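Long-range contact in cytochrome P450 268A2 Cyp268A2 (Mycobacterium marinum, PDB 6BLD), which belongs to the cytochrome P450 family of haem-thiolate proteins and binds a haem group within its helical fold: residues L301-T306 and G339-D344. Numbering follows the deposited sequence.
Sequences LVRWAT and GNWDED
R303, near the C-terminal end of helix 290-305, reaches across to N340 and W341 in the loop after helix 336-339. Its CB starts an extended chain, with CG anti to the backbone N (chi1 177°), and CG lies 4.0 Å from CB of N340 as the two side chains run past one another, pointing opposite ways. CD passes 4.2 Å from O of N340. A bend at chi3 then swings the guanidinium over the six-membered ring of W341, tilted and not flat on it. NE forms a salt bridge with E300, and NH2 bonds to the carbonyl of P349 while lying in plane at the edge of the W304 ring. NH1 gives a weak, bent hydrogen bond to O of N340 (2.9 Å, 129°) and sits above one face of W341, offset toward the rim. This is a cation-pi contact, with R303 CZ 4.8 Å from the centroid of the six-membered ring of W341. Next to this, the six-membered rings of W304 and W341 meet obliquely, W304 CE3 lying 4.3 Å from W341 CZ2. On the T306 side of the contact, ND2 of N340 donates a nearly straight bond in its amide plane to OG1 of T306 (2.9 Å, 163°). OG1 of T306, the residue that leaves the helix with positive phi, donates to O of R303 (2.7 Å) from above the carbonyl plane. OD1 of N340 accepts from V362 N, so both ends of the amide are bonded and its rotation is fixed. E300 and R303 form the ExxR motif of the P450 K helix, and nearby R356 is consistent with the family's E-R-R triad. E300, the carbonyls and the indole probably offset the like charge of R356. R303 directly follows V302, which touches the haem; the N340-T306 bond ties this helix end to the loop, reinforced by R303's weak bond and cation-pi contact.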
loop_
_atom_site.group_PDB
_atom_site.type_symbol
_atom_site.label_atom_id
_atom_site.label_comp_id
_atom_site.label_asym_id
_atom_site.label_seq_id
_atom_site.Cartn_x
_atom_site.Cartn_y
_atom_site.Cartn_z
ATOM N N LEU A 301 4.421 -10.142 -9.287
ATOM C CA LEU A 301 3.375 -9.160 -9.561
ATOM C C LEU A 301 3.357 -8.071 -8.496
ATOM O O LEU A 301 3.074 -6.906 -8.792
ATOM C CB LEU A 301 2.015 -9.849 -9.642
ATOM C CG LEU A 301 1.753 -10.672 -10.904
ATOM C CD1 LEU A 301 0.387 -11.329 -10.839
ATOM C CD2 LEU A 301 1.874 -9.804 -12.146
ATOM N N VAL A 302 3.644 -8.438 -7.246
ATOM C CA VAL A 302 3.768 -7.448 -6.180
ATOM C C VAL A 302 5.009 -6.594 -6.389
ATOM O O VAL A 302 4.970 -5.369 -6.238
ATOM C CB VAL A 302 3.785 -8.145 -4.808
ATOM C CG1 VAL A 302 4.233 -7.178 -3.726
ATOM C CG2 VAL A 302 2.429 -8.723 -4.480
ATOM N N ARG A 303 6.127 -7.233 -6.733
ATOM C CA ARG A 303 7.335 -6.492 -7.076
ATOM C C ARG A 303 7.093 -5.548 -8.247
ATOM O O ARG A 303 7.543 -4.394 -8.235
ATOM C CB ARG A 303 8.475 -7.464 -7.413
ATOM C CG ARG A 303 9.761 -6.777 -7.855
ATOM C CD ARG A 303 10.718 -7.730 -8.585
ATOM N NE ARG A 303 10.490 -7.751 -10.030
ATOM C CZ ARG A 303 10.738 -6.739 -10.860
ATOM N NH1 ARG A 303 11.252 -5.601 -10.407
ATOM N NH2 ARG A 303 10.483 -6.871 -12.155
ATOM N N TRP A 304 6.394 -6.036 -9.272
ATOM C CA TRP A 304 6.118 -5.224 -10.450
ATOM C C TRP A 304 5.217 -4.045 -10.112
ATOM O O TRP A 304 5.428 -2.933 -10.611
ATOM C CB TRP A 304 5.483 -6.087 -11.541
ATOM C CG TRP A 304 5.402 -5.413 -12.877
ATOM C CD1 TRP A 304 4.325 -4.761 -13.402
ATOM C CD2 TRP A 304 6.442 -5.328 -13.860
ATOM N NE1 TRP A 304 4.628 -4.274 -14.651
ATOM C CE2 TRP A 304 5.921 -4.609 -14.955
ATOM C CE3 TRP A 304 7.760 -5.789 -13.921
ATOM C CZ2 TRP A 304 6.673 -4.341 -16.096
ATOM C CZ3 TRP A 304 8.505 -5.521 -15.055
ATOM C CH2 TRP A 304 7.959 -4.804 -16.128
ATOM N N ALA A 305 4.210 -4.259 -9.264
ATOM C CA ALA A 305 3.288 -3.179 -8.932
ATOM C C ALA A 305 3.925 -2.186 -7.970
ATOM O O ALA A 305 3.918 -0.973 -8.220
ATOM C CB ALA A 305 1.999 -3.751 -8.341
ATOM N N THR A 306 4.502 -2.688 -6.872
ATOM C CA THR A 306 4.960 -1.873 -5.750
ATOM C C THR A 306 3.925 -0.790 -5.459
ATOM O O THR A 306 4.200 0.403 -5.647
ATOM C CB THR A 306 6.338 -1.270 -6.041
ATOM O OG1 THR A 306 7.208 -2.292 -6.542
ATOM C CG2 THR A 306 6.953 -0.688 -4.775
ATOM N N GLY A 339 13.994 0.417 -4.732
ATOM C CA GLY A 339 14.553 -0.807 -4.185
ATOM C C GLY A 339 14.158 -2.045 -4.963
ATOM O O GLY A 339 14.932 -3.005 -5.041
ATOM N N ASN A 340 12.961 -2.049 -5.549
ATOM C CA ASN A 340 12.515 -3.192 -6.335
ATOM C C ASN A 340 13.057 -3.180 -7.758
ATOM O O ASN A 340 12.889 -4.173 -8.474
ATOM C CB ASN A 340 10.986 -3.250 -6.355
ATOM C CG ASN A 340 10.414 -3.810 -5.068
ATOM O OD1 ASN A 340 11.110 -4.493 -4.315
ATOM N ND2 ASN A 340 9.145 -3.523 -4.806
ATOM N N TRP A 341 13.693 -2.088 -8.183
ATOM C CA TRP A 341 14.406 -2.034 -9.453
ATOM C C TRP A 341 15.917 -2.002 -9.252
ATOM O O TRP A 341 16.661 -1.669 -10.181
ATOM C CB TRP A 341 13.950 -0.825 -10.272
ATOM C CG TRP A 341 12.955 -1.173 -11.341
ATOM C CD1 TRP A 341 13.162 -1.159 -12.690
ATOM C CD2 TRP A 341 11.600 -1.594 -11.147
ATOM N NE1 TRP A 341 12.018 -1.541 -13.348
ATOM C CE2 TRP A 341 11.044 -1.814 -12.423
ATOM C CE3 TRP A 341 10.800 -1.802 -10.018
ATOM C CZ2 TRP A 341 9.727 -2.235 -12.602
ATOM C CZ3 TRP A 341 9.493 -2.220 -10.198
ATOM C CH2 TRP A 341 8.969 -2.431 -11.479
ATOM N N ASP A 342 16.381 -2.349 -8.053
ATOM C CA ASP A 342 17.799 -2.296 -7.716
ATOM C C ASP A 342 18.552 -3.376 -8.485
ATOM O O ASP A 342 18.345 -4.571 -8.256
ATOM C CB ASP A 342 17.979 -2.470 -6.210
ATOM C CG ASP A 342 19.345 -2.021 -5.727
ATOM O OD1 ASP A 342 20.244 -1.822 -6.570
ATOM O OD2 ASP A 342 19.517 -1.869 -4.498
ATOM N N GLU A 343 19.431 -2.956 -9.399
ATOM C CA GLU A 343 20.264 -3.911 -10.121
ATOM C C GLU A 343 21.230 -4.640 -9.198
ATOM O O GLU A 343 21.753 -5.695 -9.571
ATOM C CB GLU A 343 21.037 -3.202 -11.234
ATOM C CG GLU A 343 20.157 -2.434 -12.209
ATOM C CD GLU A 343 19.777 -3.259 -13.423
ATOM O OE1 GLU A 343 19.915 -4.499 -13.368
ATOM O OE2 GLU A 343 19.339 -2.667 -14.432
ATOM N N ASP A 344 21.477 -4.101 -8.003
ATOM C CA ASP A 344 22.290 -4.762 -6.990
ATOM C C ASP A 344 21.567 -5.915 -6.308
ATOM O O ASP A 344 22.183 -6.604 -5.486
ATOM C CB ASP A 344 22.730 -3.748 -5.933
ATOM C CG ASP A 344 24.189 -3.367 -6.058
ATOM O OD1 ASP A 344 24.780 -3.609 -7.131
ATOM O OD2 ASP A 344 24.744 -2.819 -5.082
#